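Local coordinates for protein transcriptional regulator ComR (Streptococcus vestibularis F0396, PDB 6HU8) that probably binds DNA to regulate competence genes, as an RNPP-family transcription factor that pairs a helix-turn-helix domain with a TPR domain associated with binding signalling peptides, at residues A205-L210 with L234-K239; F158-L163 with D200-A205; Q18-E23 with K57-S62; L9-E14 with A64-H69. All coordinates share one frame; numbering follows the deposited sequence.

How the interactions relate
From the N terminus, residues 9-14 and then 18-23 open two contacts. Interaction 3 closes first, when 57-62 meets 18-23, and is nested inside the larger loop that interaction 4 closes when 64-69 returns to 9-14. Their centres lie 11 Å apart, and together they join helices of the N-terminal, probably DNA-binding, helix-turn-helix region, with Leu59 and Glu14 touching between them. Further along, in the tetratricopeptide region, interaction 2 joins 158-163 to 200-205, and interaction 1 then runs from 205-210 to 234-239. These two follow in series, share Ala205 on helix 200-219, and have centres 10 Å apart. About 41 Å separates the centre of interaction 1 from those of interactions 3 and 4.

Interaction 1 (A205-L210 with L234-K239); sequences ALFNDL and LAVIEK
Val236 and Phe207 meet in the middle of an antiparallel helix hairpin of the ComR tetratricopeptide region, formed by helix 200-219 and helix 226-240, which follows it in the chain. The N-to-C directions of the two segments differ by 158°, and their axes approach to 9.9 Å. Val236 points at helix 200-219 and divides its methyls among three residues. CG2 touches a pair of leucines one turn apart, 3.8 Å from Leu206 CD2 and 4.1 Å from Leu210 CD1, while CG1 of Val236 lies 4.1 Å from Phe207 CB. Ile237 leaves its helix at the flank, yet its longer branch reaches the Phe207 ring. That ring is carried across because Phe207 extends CG opposite its own backbone N (chi1 -178°), and Tyr245 meets it with planes at about 35°. Val249 of helix 246-261 touches both Phe207 and Ile237. All five touching residues are buried and no hydrogen bond crosses, so the contact is wholly apolar. Ile237 approaches the ring obliquely, with both CG1 and CD1 at 3.6 Å from Phe207 CE1.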
loop_
_atom_site.group_PDB
_atom_site.type_symbol
_atom_site.label_atom_id
_atom_site.label_comp_id
_atom_site.label_asym_id
_atom_site.label_seq_id
_atom_site.Cartn_x
_atom_site.Cartn_y
_atom_site.Cartn_z
ATOM N N ALA A 205 -2.164 -5.574 4.464
ATOM C CA ALA A 205 -2.106 -4.473 3.509
ATOM C C ALA A 205 -3.389 -4.438 2.706
ATOM O O ALA A 205 -3.948 -3.372 2.461
ATOM C CB ALA A 205 -0.881 -4.600 2.582
ATOM N N LEU A 206 -3.864 -5.603 2.292
ATOM C CA LEU A 206 -5.106 -5.662 1.522
ATOM C C LEU A 206 -6.303 -5.223 2.373
ATOM O O LEU A 206 -7.199 -4.489 1.906
ATOM C CB LEU A 206 -5.317 -7.078 0.975
ATOM C CG LEU A 206 -6.630 -7.351 0.240
ATOM C CD1 LEU A 206 -6.694 -6.581 -1.071
ATOM C CD2 LEU A 206 -6.847 -8.851 0.020
ATOM N N PHE A 207 -6.314 -5.662 3.629
ATOM C CA PHE A 207 -7.389 -5.284 4.528
ATOM C C PHE A 207 -7.431 -3.760 4.700
ATOM O O PHE A 207 -8.499 -3.150 4.652
ATOM C CB PHE A 207 -7.230 -5.968 5.888
ATOM C CG PHE A 207 -8.333 -5.645 6.848
ATOM C CD1 PHE A 207 -9.510 -6.369 6.825
ATOM C CD2 PHE A 207 -8.202 -4.604 7.754
ATOM C CE1 PHE A 207 -10.550 -6.065 7.703
ATOM C CE2 PHE A 207 -9.229 -4.287 8.625
ATOM C CZ PHE A 207 -10.410 -5.014 8.598
ATOM N N ASN A 208 -6.268 -3.149 4.892
ATOM C CA ASN A 208 -6.205 -1.708 5.110
ATOM C C ASN A 208 -6.603 -0.910 3.860
ATOM O O ASN A 208 -7.188 0.170 3.959
ATOM C CB ASN A 208 -4.798 -1.319 5.573
ATOM C CG ASN A 208 -4.555 -1.677 7.023
ATOM O OD1 ASN A 208 -5.492 -1.697 7.823
ATOM N ND2 ASN A 208 -3.303 -1.965 7.375
ATOM N N ASP A 209 -6.283 -1.440 2.683
ATOM C CA ASP A 209 -6.767 -0.825 1.450
ATOM C C ASP A 209 -8.280 -0.938 1.332
ATOM O O ASP A 209 -8.945 -0.012 0.899
ATOM C CB ASP A 209 -6.124 -1.472 0.235
ATOM C CG ASP A 209 -4.729 -0.960 -0.015
ATOM O OD1 ASP A 209 -4.245 -0.136 0.787
ATOM O OD2 ASP A 209 -4.131 -1.388 -1.012
ATOM N N LEU A 210 -8.814 -2.094 1.683
ATOM C CA LEU A 210 -10.265 -2.272 1.666
ATOM C C LEU A 210 -10.939 -1.327 2.666
ATOM O O LEU A 210 -11.991 -0.743 2.374
ATOM C CB LEU A 210 -10.607 -3.728 1.958
ATOM C CG LEU A 210 -10.315 -4.686 0.804
ATOM C CD1 LEU A 210 -10.351 -6.115 1.279
ATOM C CD2 LEU A 210 -11.323 -4.470 -0.299
ATOM N N LEU A 234 -14.590 -8.984 5.328
ATOM C CA LEU A 234 -14.913 -10.110 6.190
ATOM C C LEU A 234 -14.214 -11.377 5.690
ATOM O O LEU A 234 -13.771 -12.212 6.489
ATOM C CB LEU A 234 -16.436 -10.318 6.265
ATOM C CG LEU A 234 -17.251 -9.226 6.967
ATOM C CD1 LEU A 234 -18.726 -9.590 7.023
ATOM C CD2 LEU A 234 -16.727 -8.975 8.369
ATOM N N ALA A 235 -14.109 -11.524 4.371
ATOM C CA ALA A 235 -13.384 -12.668 3.794
ATOM C C ALA A 235 -11.902 -12.661 4.161
ATOM O O ALA A 235 -11.320 -13.719 4.438
ATOM C CB ALA A 235 -13.539 -12.691 2.282
ATOM N N VAL A 236 -11.280 -11.484 4.177
ATOM C CA VAL A 236 -9.871 -11.405 4.586
ATOM C C VAL A 236 -9.718 -11.745 6.065
ATOM O O VAL A 236 -8.829 -12.517 6.443
ATOM C CB VAL A 236 -9.268 -10.024 4.322
ATOM C CG1 VAL A 236 -7.865 -9.938 4.903
ATOM C CG2 VAL A 236 -9.252 -9.727 2.828
ATOM N N ILE A 237 -10.592 -11.181 6.898
ATOM C CA ILE A 237 -10.588 -11.482 8.330
ATOM C C ILE A 237 -10.734 -12.989 8.563
ATOM O O ILE A 237 -10.025 -13.573 9.383
ATOM C CB ILE A 237 -11.713 -10.728 9.073
ATOM C CG1 ILE A 237 -11.350 -9.241 9.215
ATOM C CG2 ILE A 237 -11.977 -11.361 10.453
ATOM C CD1 ILE A 237 -12.509 -8.355 9.649
ATOM N N GLU A 238 -11.632 -13.612 7.809
ATOM C CA GLU A 238 -11.844 -15.052 7.904
ATOM C C GLU A 238 -10.590 -15.853 7.555
ATOM O O GLU A 238 -10.266 -16.835 8.241
ATOM C CB GLU A 238 -12.990 -15.484 6.991
ATOM C CG GLU A 238 -13.338 -16.960 7.122
ATOM C CD GLU A 238 -13.733 -17.334 8.538
ATOM O OE1 GLU A 238 -14.659 -16.693 9.088
ATOM O OE2 GLU A 238 -13.115 -18.260 9.106
ATOM N N LYS A 239 -9.888 -15.434 6.503
ATOM C CA LYS A 239 -8.734 -16.172 6.013
ATOM C C LYS A 239 -7.607 -16.148 7.035
ATOM O O LYS A 239 -6.975 -17.172 7.311
ATOM C CB LYS A 239 -8.253 -15.601 4.678
ATOM C CG LYS A 239 -8.093 -16.641 3.567
ATOM C CD LYS A 239 -6.991 -17.632 3.872
ATOM C CE LYS A 239 -7.001 -18.797 2.884
ATOM N NZ LYS A 239 -6.831 -18.318 1.481
#

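Interaction 2 (F158-L163 with D200-A205); sequences FSTNDL and DAYNIA
Tyr202 and Leu163 carry this contact between the start of helix 160-173 and the first turns of helix 200-219, two helices of the all-helical tetratricopeptide region, with Thr160 beside them. With chi1 at -178°, CG of Tyr202 lies beside the carbonyl carbon, sending the ring toward the loop before helix 160-173. There its hydroxyl donates to a backbone carbonyl, Tyr202 OH to Phe158 O at 2.9 Å; the C=O...O angle is 139°, with the donor tilted out of the carbonyl plane. Leu163 comes over one ring face: its CD1 stands 3.7 Å from the Tyr202 ring centroid and 20° off the normal, a CH-pi contact. Thr160 arrives at the ring edge instead, with OG1 3.3 Å from Tyr202 CD1. Next to the ring, Leu163 CB meets Ala205 CB at 4.0 Å.

The loop that accepts the tyrosine's bond is itself ordered by a capping box. Asp162 N donates to Ser159 OG at 3.1 Å, and Ser159 N donates to Asp162 OD2 at 2.9 Å, which closes the first turn of helix 160-173 just after the carbonyl that Tyr202 bonds. Helices 160-173 and 200-219 are separated in sequence by helix 181-192, whose Arg190 and Val191 pack on Phe158; Val152 of helix 139-152 also touches Phe158, and helix 76-87 lies against Thr160 and Ala201.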
loop_
_atom_site.group_PDB
_atom_site.type_symbol
_atom_site.label_atom_id
_atom_site.label_comp_id
_atom_site.label_asym_id
_atom_site.label_seq_id
_atom_site.Cartn_x
_atom_site.Cartn_y
_atom_site.Cartn_z
ATOM N N PHE A 158 -1.824 -7.645 -7.747
ATOM C CA PHE A 158 -1.093 -6.700 -6.894
ATOM C C PHE A 158 -0.198 -7.424 -5.898
ATOM O O PHE A 158 -0.631 -8.384 -5.281
ATOM C CB PHE A 158 -2.067 -5.807 -6.100
ATOM C CG PHE A 158 -2.920 -4.894 -6.946
ATOM C CD1 PHE A 158 -2.403 -4.281 -8.071
ATOM C CD2 PHE A 158 -4.241 -4.650 -6.598
ATOM C CE1 PHE A 158 -3.184 -3.442 -8.845
ATOM C CE2 PHE A 158 -5.033 -3.803 -7.364
ATOM C CZ PHE A 158 -4.499 -3.198 -8.490
ATOM N N SER A 159 1.029 -6.940 -5.733
ATOM C CA SER A 159 1.922 -7.396 -4.680
ATOM C C SER A 159 1.675 -6.599 -3.407
ATOM O O SER A 159 0.901 -5.641 -3.403
ATOM C CB SER A 159 3.381 -7.228 -5.101
ATOM O OG SER A 159 3.668 -5.845 -5.329
ATOM N N THR A 160 2.381 -6.956 -2.342
ATOM C CA THR A 160 2.280 -6.196 -1.105
ATOM C C THR A 160 2.740 -4.768 -1.338
ATOM O O THR A 160 2.034 -3.833 -0.942
ATOM C CB THR A 160 3.091 -6.831 0.037
ATOM O OG1 THR A 160 2.651 -8.174 0.231
ATOM C CG2 THR A 160 2.869 -6.060 1.333
ATOM N N ASN A 161 3.883 -4.575 -2.008
ATOM C CA ASN A 161 4.315 -3.212 -2.326
ATOM C C ASN A 161 3.262 -2.469 -3.153
ATOM O O ASN A 161 3.009 -1.283 -2.913
ATOM C CB ASN A 161 5.660 -3.182 -3.087
ATOM C CG ASN A 161 6.834 -3.565 -2.215
ATOM O OD1 ASN A 161 6.739 -3.574 -0.985
ATOM N ND2 ASN A 161 7.958 -3.875 -2.849
ATOM N N ASP A 162 2.665 -3.151 -4.130
ATOM C CA ASP A 162 1.594 -2.536 -4.933
ATOM C C ASP A 162 0.438 -2.060 -4.046
ATOM O O ASP A 162 -0.087 -0.946 -4.215
ATOM C CB ASP A 162 1.036 -3.518 -5.969
ATOM C CG ASP A 162 2.033 -3.872 -7.049
ATOM O OD1 ASP A 162 2.989 -3.094 -7.271
ATOM O OD2 ASP A 162 1.841 -4.936 -7.682
ATOM N N LEU A 163 0.038 -2.923 -3.110
ATOM C CA LEU A 163 -1.052 -2.614 -2.184
ATOM C C LEU A 163 -0.721 -1.401 -1.341
ATOM O O LEU A 163 -1.608 -0.616 -1.008
ATOM C CB LEU A 163 -1.359 -3.808 -1.278
ATOM C CG LEU A 163 -2.016 -5.003 -1.970
ATOM C CD1 LEU A 163 -2.334 -6.056 -0.941
ATOM C CD2 LEU A 163 -3.276 -4.601 -2.717
ATOM N N ASP A 200 -0.328 -13.233 6.103
ATOM C CA ASP A 200 -0.897 -12.191 6.954
ATOM C C ASP A 200 -0.412 -10.792 6.560
ATOM O O ASP A 200 -1.203 -9.858 6.544
ATOM C CB ASP A 200 -0.568 -12.463 8.421
ATOM C CG ASP A 200 -1.333 -13.660 8.985
ATOM O OD1 ASP A 200 -2.229 -14.206 8.298
ATOM O OD2 ASP A 200 -1.043 -14.039 10.136
ATOM N N ALA A 201 0.878 -10.654 6.251
ATOM C CA ALA A 201 1.419 -9.363 5.833
ATOM C C ALA A 201 0.644 -8.827 4.638
ATOM O O ALA A 201 0.233 -7.655 4.618
ATOM C CB ALA A 201 2.891 -9.482 5.497
ATOM N N TYR A 202 0.428 -9.694 3.650
ATOM C CA TYR A 202 -0.289 -9.306 2.440
ATOM C C TYR A 202 -1.739 -8.975 2.775
ATOM O O TYR A 202 -2.302 -7.963 2.308
ATOM C CB TYR A 202 -0.227 -10.420 1.385
ATOM C CG TYR A 202 -0.919 -10.051 0.082
ATOM C CD1 TYR A 202 -0.230 -9.405 -0.940
ATOM C CD2 TYR A 202 -2.263 -10.341 -0.120
ATOM C CE1 TYR A 202 -0.858 -9.072 -2.126
ATOM C CE2 TYR A 202 -2.895 -10.005 -1.298
ATOM C CZ TYR A 202 -2.191 -9.370 -2.296
ATOM O OH TYR A 202 -2.825 -9.026 -3.473
ATOM N N ASN A 203 -2.348 -9.825 3.592
ATOM C CA ASN A 203 -3.748 -9.643 3.939
ATOM C C ASN A 203 -3.956 -8.400 4.792
ATOM O O ASN A 203 -5.005 -7.770 4.711
ATOM C CB ASN A 203 -4.289 -10.872 4.654
ATOM C CG ASN A 203 -4.397 -12.062 3.736
ATOM O OD1 ASN A 203 -4.343 -11.919 2.516
ATOM N ND2 ASN A 203 -4.544 -13.245 4.310
ATOM N N ILE A 204 -2.966 -8.030 5.598
ATOM C CA ILE A 204 -3.103 -6.798 6.372
ATOM C C ILE A 204 -3.066 -5.572 5.445
ATOM O O ILE A 204 -3.854 -4.643 5.615
ATOM C CB ILE A 204 -2.026 -6.691 7.450
ATOM C CG1 ILE A 204 -2.327 -7.717 8.548
ATOM C CG2 ILE A 204 -2.028 -5.323 8.066
ATOM C CD1 ILE A 204 -1.493 -7.572 9.804
ATOM N N ALA A 205 -2.164 -5.574 4.464
ATOM C CA ALA A 205 -2.106 -4.473 3.509
ATOM C C ALA A 205 -3.389 -4.438 2.706
ATOM O O ALA A 205 -3.948 -3.372 2.461
ATOM C CB ALA A 205 -0.881 -4.600 2.582
#

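Interaction 3 (Q18-E23 with K57-S62); sequences QQMSRE and KRLGKS
Gln18, just past the end of helix 3-17, reaches Leu59 at the tail of helix 49-59, so the contact joins two helix ends in the N-terminal cro/C1-type helix-turn-helix region, which probably binds DNA. The amide of Gln18 works with both of its ends. NE2 donates to Leu59 O at 2.8 Å with an N-H...O angle of 159°, and the acceptor lies only 9° out of the amide plane. The other end, Gln18 OE1, takes a bond at 2.6 Å from a water that also donates to Arg58 O at 2.7 Å. With Glu14 OE1 accepting from NE2 as well, the rotation of the amide is well determined, and two carbonyls at the close of helix 49-59 find partners.

Both chain segments turn here through Schellman motifs. Gln19, at positive phi, is the C-prime residue of one, with Met20 N bonded to Arg15 O and Gln19 N to Glu16 O; Gly60, also at positive phi, serves the other. Both turns lie in the compact helical bundle of the cro/C1-type domain, where helix 22-26, capped by Ser21, begins just after the first.

Met20 folds in beside the amide. Its chain runs straight until a bend at chi3 (-75°), which brings CE to 3.6 Å from Arg58 O, while Met20 SD lies 4.1 Å from Leu59 CD2. Leu25 of helix 22-26 touches both Met20 and Leu59. The guanidinium of Arg58 passes obliquely near Met20 SD and is held by backbone carbonyls: NE donates to Leu25 O and NH2 to Val24 O.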
loop_
_atom_site.group_PDB
_atom_site.type_symbol
_atom_site.label_atom_id
_atom_site.label_comp_id
_atom_site.label_asym_id
_atom_site.label_seq_id
_atom_site.Cartn_x
_atom_site.Cartn_y
_atom_site.Cartn_z
ATOM N N GLN A 18 24.310 1.024 -27.763
ATOM C CA GLN A 18 23.324 0.545 -28.737
ATOM C C GLN A 18 22.542 1.696 -29.384
ATOM O O GLN A 18 21.559 1.458 -30.093
ATOM C CB GLN A 18 22.338 -0.442 -28.083
ATOM C CG GLN A 18 23.006 -1.676 -27.415
ATOM C CD GLN A 18 22.002 -2.705 -26.932
ATOM O OE1 GLN A 18 20.863 -2.751 -27.406
ATOM N NE2 GLN A 18 22.416 -3.544 -25.982
ATOM N N GLN A 19 22.973 2.929 -29.113
ATOM C CA GLN A 19 22.330 4.137 -29.649
ATOM C C GLN A 19 20.833 4.116 -29.378
ATOM O O GLN A 19 20.002 4.426 -30.239
ATOM C CB GLN A 19 22.641 4.278 -31.141
ATOM C CG GLN A 19 24.143 4.369 -31.402
ATOM C CD GLN A 19 24.505 4.569 -32.871
ATOM O OE1 GLN A 19 23.758 4.182 -33.770
ATOM N NE2 GLN A 19 25.667 5.175 -33.113
ATOM N N MET A 20 20.503 3.749 -28.144
ATOM C CA MET A 20 19.123 3.584 -27.719
ATOM C C MET A 20 18.735 4.728 -26.787
ATOM O O MET A 20 19.393 4.963 -25.770
ATOM C CB MET A 20 18.938 2.230 -27.020
ATOM C CG MET A 20 17.479 1.870 -26.753
ATOM S SD MET A 20 17.194 0.363 -25.765
ATOM C CE MET A 20 17.548 -0.929 -26.970
ATOM N N SER A 21 17.682 5.462 -27.138
ATOM C CA SER A 21 17.216 6.546 -26.282
ATOM C C SER A 21 16.523 5.958 -25.062
ATOM O O SER A 21 16.153 4.788 -25.065
ATOM C CB SER A 21 16.268 7.460 -27.033
ATOM O OG SER A 21 15.004 6.846 -27.115
ATOM N N ARG A 22 16.364 6.758 -24.011
ATOM C CA ARG A 22 15.650 6.301 -22.819
ATOM C C ARG A 22 14.217 5.942 -23.135
ATOM O O ARG A 22 13.707 4.931 -22.635
ATOM C CB ARG A 22 15.683 7.360 -21.717
ATOM C CG ARG A 22 17.093 7.626 -21.234
ATOM C CD ARG A 22 17.060 8.354 -19.927
ATOM N NE ARG A 22 18.383 8.442 -19.319
ATOM C CZ ARG A 22 19.200 9.480 -19.439
ATOM N NH1 ARG A 22 18.834 10.540 -20.155
ATOM N NH2 ARG A 22 20.382 9.455 -18.834
ATOM N N GLU A 23 13.545 6.763 -23.952
ATOM C CA GLU A 23 12.144 6.486 -24.272
ATOM C C GLU A 23 12.025 5.147 -25.006
ATOM O O GLU A 23 11.073 4.399 -24.775
ATOM C CB GLU A 23 11.512 7.617 -25.118
ATOM C CG GLU A 23 11.098 8.850 -24.312
ATOM C CD GLU A 23 12.278 9.695 -23.854
ATOM O OE1 GLU A 23 13.369 9.549 -24.446
ATOM O OE2 GLU A 23 12.116 10.512 -22.904
ATOM N N LYS A 57 16.612 -7.423 -20.466
ATOM C CA LYS A 57 15.902 -7.942 -21.631
ATOM C C LYS A 57 15.935 -6.938 -22.800
ATOM O O LYS A 57 16.146 -7.321 -23.942
ATOM C CB LYS A 57 14.457 -8.293 -21.281
ATOM C CG LYS A 57 13.749 -9.073 -22.378
ATOM C CD LYS A 57 12.263 -9.192 -22.131
ATOM C CE LYS A 57 11.581 -9.968 -23.257
ATOM N NZ LYS A 57 10.330 -10.646 -22.788
ATOM N N ARG A 58 15.748 -5.654 -22.508
ATOM C CA ARG A 58 15.700 -4.634 -23.567
ATOM C C ARG A 58 17.063 -4.465 -24.236
ATOM O O ARG A 58 17.147 -4.135 -25.420
ATOM C CB ARG A 58 15.225 -3.297 -22.997
ATOM C CG ARG A 58 13.790 -3.282 -22.477
ATOM C CD ARG A 58 12.727 -3.318 -23.583
ATOM N NE ARG A 58 12.850 -2.187 -24.510
ATOM C CZ ARG A 58 12.963 -2.309 -25.831
ATOM N NH1 ARG A 58 12.947 -3.509 -26.393
ATOM N NH2 ARG A 58 13.081 -1.223 -26.596
ATOM N N LEU A 59 18.136 -4.696 -23.478
ATOM C CA LEU A 59 19.500 -4.555 -24.008
ATOM C C LEU A 59 20.097 -5.859 -24.536
ATOM O O LEU A 59 21.226 -5.865 -25.008
ATOM C CB LEU A 59 20.430 -3.982 -22.938
ATOM C CG LEU A 59 20.108 -2.557 -22.480
ATOM C CD1 LEU A 59 21.000 -2.154 -21.312
ATOM C CD2 LEU A 59 20.163 -1.522 -23.646
ATOM N N GLY A 60 19.344 -6.953 -24.447
ATOM C CA GLY A 60 19.787 -8.234 -24.973
ATOM C C GLY A 60 20.936 -8.823 -24.167
ATOM O O GLY A 60 21.760 -9.561 -24.699
ATOM N N LYS A 61 20.990 -8.470 -22.884
ATOM C CA LYS A 61 22.044 -8.920 -21.970
ATOM C C LYS A 61 21.485 -9.828 -20.885
ATOM O O LYS A 61 20.265 -9.890 -20.677
ATOM C CB LYS A 61 22.731 -7.714 -21.326
ATOM C CG LYS A 61 23.379 -6.789 -22.329
ATOM C CD LYS A 61 24.557 -7.490 -22.993
ATOM C CE LYS A 61 25.403 -6.546 -23.801
ATOM N NZ LYS A 61 26.554 -7.283 -24.376
ATOM N N SER A 62 22.357 -10.530 -20.171
ATOM C CA SER A 62 21.884 -11.182 -18.947
ATOM C C SER A 62 22.144 -10.220 -17.797
ATOM O O SER A 62 22.999 -9.339 -17.907
ATOM C CB SER A 62 22.573 -12.525 -18.708
ATOM O OG SER A 62 23.748 -12.360 -17.934
HETATM O O HOH W 1 18.966 -4.589 -27.379
#

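Interaction 4 (L9-E14 with A64-H69); sequences LRIKTE and ADLLDH
Arg10 lays its side chain across the C-terminal end of helix 63-67, starting at Leu66 and finishing over Leu67 and Asp68. Its CD comes within 3.1 Å of Leu66 O, which lies at the edge of the guanidinium near its plane, and a bend at chi3 (-139°) then turns the group so that one face looks onto the end of the helix. Over that face sit Leu67 O, 3.0 Å from Arg10 NH2 but at too poor an angle for a hydrogen bond, and Asp68 CB, 3.6 Å from Arg10 NE. The carboxylate plane of Asp68 stands 78° from the guanidinium, and no N-H points at it. A water bridges the two instead, accepting from Arg10 NE at 2.9 Å and donating to Asp68 OD2 at 2.9 Å. Arg10 NH2 makes a salt bridge with Asp70. Lying over the C-terminal end of helix 63-67, the positive group may also offset the partial negative charge there.

Ile11, next along, turns to the apolar interior: its CG1 lies 4.2 Å from Leu66 CD1, and Leu37, Ile40 and Ile55 also pack on it, while Leu66 shares Ile55. Glu14 brings its CG alongside Leu59 CD1 of helix 49-59. Helix 3-17 and the short helix 63-67 thus meet over a shared apolar interior, as in the compact helical bundle of cro/C1-type helix-turn-helix domains.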
loop_
_atom_site.group_PDB
_atom_site.type_symbol
_atom_site.label_atom_id
_atom_site.label_comp_id
_atom_site.label_asym_id
_atom_site.label_seq_id
_atom_site.Cartn_x
_atom_site.Cartn_y
_atom_site.Cartn_z
ATOM N N LEU A 9 26.064 3.364 -14.337
ATOM C CA LEU A 9 26.934 3.685 -15.469
ATOM C C LEU A 9 27.058 2.513 -16.448
ATOM O O LEU A 9 27.164 2.722 -17.647
ATOM C CB LEU A 9 28.315 4.110 -14.976
ATOM C CG LEU A 9 29.363 4.425 -16.038
ATOM C CD1 LEU A 9 29.007 5.705 -16.834
ATOM C CD2 LEU A 9 30.734 4.524 -15.379
ATOM N N ARG A 10 27.020 1.281 -15.953
ATOM C CA ARG A 10 27.059 0.128 -16.860
ATOM C C ARG A 10 25.818 0.070 -17.731
ATOM O O ARG A 10 25.892 -0.209 -18.925
ATOM C CB ARG A 10 27.201 -1.177 -16.081
ATOM C CG ARG A 10 28.639 -1.548 -15.820
ATOM C CD ARG A 10 28.741 -2.845 -15.062
ATOM N NE ARG A 10 29.781 -2.774 -14.038
ATOM C CZ ARG A 10 29.550 -2.703 -12.728
ATOM N NH1 ARG A 10 30.575 -2.644 -11.885
ATOM N NH2 ARG A 10 28.301 -2.708 -12.252
ATOM N N ILE A 11 24.672 0.330 -17.118
ATOM C CA ILE A 11 23.422 0.367 -17.844
ATOM C C ILE A 11 23.444 1.481 -18.880
ATOM O O ILE A 11 23.089 1.275 -20.049
ATOM C CB ILE A 11 22.237 0.571 -16.887
ATOM C CG1 ILE A 11 22.006 -0.698 -16.049
ATOM C CG2 ILE A 11 20.994 0.943 -17.666
ATOM C CD1 ILE A 11 21.051 -0.487 -14.860
ATOM N N LYS A 12 23.852 2.664 -18.434
ATOM C CA LYS A 12 23.894 3.826 -19.303
ATOM C C LYS A 12 24.872 3.631 -20.461
ATOM O O LYS A 12 24.571 4.013 -21.604
ATOM C CB LYS A 12 24.271 5.077 -18.505
ATOM C CG LYS A 12 24.293 6.364 -19.335
ATOM C CD LYS A 12 24.310 7.580 -18.423
ATOM C CE LYS A 12 25.561 8.421 -18.610
ATOM N NZ LYS A 12 25.435 9.366 -19.756
ATOM N N THR A 13 26.037 3.052 -20.173
ATOM C CA THR A 13 27.046 2.864 -21.214
ATOM C C THR A 13 26.547 1.899 -22.281
ATOM O O THR A 13 26.727 2.141 -23.474
ATOM C CB THR A 13 28.383 2.363 -20.636
ATOM O OG1 THR A 13 28.940 3.384 -19.806
ATOM C CG2 THR A 13 29.375 2.060 -21.747
ATOM N N GLU A 14 25.882 0.836 -21.862
ATOM C CA GLU A 14 25.402 -0.155 -22.824
ATOM C C GLU A 14 24.226 0.369 -23.655
ATOM O O GLU A 14 24.139 0.103 -24.860
ATOM C CB GLU A 14 25.001 -1.439 -22.108
ATOM C CG GLU A 14 24.515 -2.531 -23.033
ATOM C CD GLU A 14 25.611 -3.039 -23.953
ATOM O OE1 GLU A 14 25.308 -3.325 -25.133
ATOM O OE2 GLU A 14 26.773 -3.152 -23.492
ATOM N N ALA A 64 23.501 -10.654 -14.908
ATOM C CA ALA A 64 24.888 -10.791 -14.494
ATOM C C ALA A 64 25.825 -9.886 -15.320
ATOM O O ALA A 64 26.765 -9.300 -14.774
ATOM C CB ALA A 64 25.312 -12.238 -14.599
ATOM N N ASP A 65 25.556 -9.754 -16.623
ATOM C CA ASP A 65 26.367 -8.879 -17.491
ATOM C C ASP A 65 26.365 -7.445 -16.984
ATOM O O ASP A 65 27.406 -6.805 -16.893
ATOM C CB ASP A 65 25.855 -8.864 -18.944
ATOM C CG ASP A 65 25.946 -10.224 -19.627
ATOM O OD1 ASP A 65 26.600 -11.131 -19.065
ATOM O OD2 ASP A 65 25.366 -10.371 -20.742
ATOM N N LEU A 66 25.179 -6.930 -16.682
ATOM C CA LEU A 66 25.034 -5.533 -16.302
ATOM C C LEU A 66 25.616 -5.279 -14.921
ATOM O O LEU A 66 25.958 -4.150 -14.570
ATOM C CB LEU A 66 23.562 -5.122 -16.318
ATOM C CG LEU A 66 22.909 -4.977 -17.686
ATOM C CD1 LEU A 66 21.464 -4.575 -17.510
ATOM C CD2 LEU A 66 23.663 -3.970 -18.558
ATOM N N LEU A 67 25.698 -6.325 -14.115
ATOM C CA LEU A 67 26.161 -6.147 -12.747
ATOM C C LEU A 67 27.679 -6.233 -12.626
ATOM O O LEU A 67 28.247 -5.657 -11.700
ATOM C CB LEU A 67 25.520 -7.179 -11.819
ATOM C CG LEU A 67 24.012 -7.098 -11.615
ATOM C CD1 LEU A 67 23.540 -8.329 -10.826
ATOM C CD2 LEU A 67 23.677 -5.801 -10.896
ATOM N N ASP A 68 28.325 -6.935 -13.560
ATOM C CA ASP A 68 29.725 -7.351 -13.384
ATOM C C ASP A 68 29.830 -8.079 -12.049
ATOM O O ASP A 68 29.234 -9.149 -11.873
ATOM C CB ASP A 68 30.679 -6.162 -13.442
ATOM C CG ASP A 68 31.978 -6.486 -14.168
ATOM O OD1 ASP A 68 32.433 -7.642 -14.086
ATOM O OD2 ASP A 68 32.541 -5.577 -14.814
ATOM N N HIS A 69 30.531 -7.498 -11.081
ATOM C CA HIS A 69 30.623 -8.155 -9.774
ATOM C C HIS A 69 29.657 -7.565 -8.745
ATOM O O HIS A 69 29.493 -8.128 -7.656
ATOM C CB HIS A 69 32.054 -8.086 -9.235
ATOM C CG HIS A 69 33.083 -8.614 -10.189
ATOM N ND1 HIS A 69 34.404 -8.216 -10.151
ATOM C CD2 HIS A 69 32.985 -9.501 -11.207
ATOM C CE1 HIS A 69 35.076 -8.835 -11.109
ATOM N NE2 HIS A 69 34.237 -9.620 -11.764
HETATM O O HOH W 2 32.466 -2.678 -14.993
#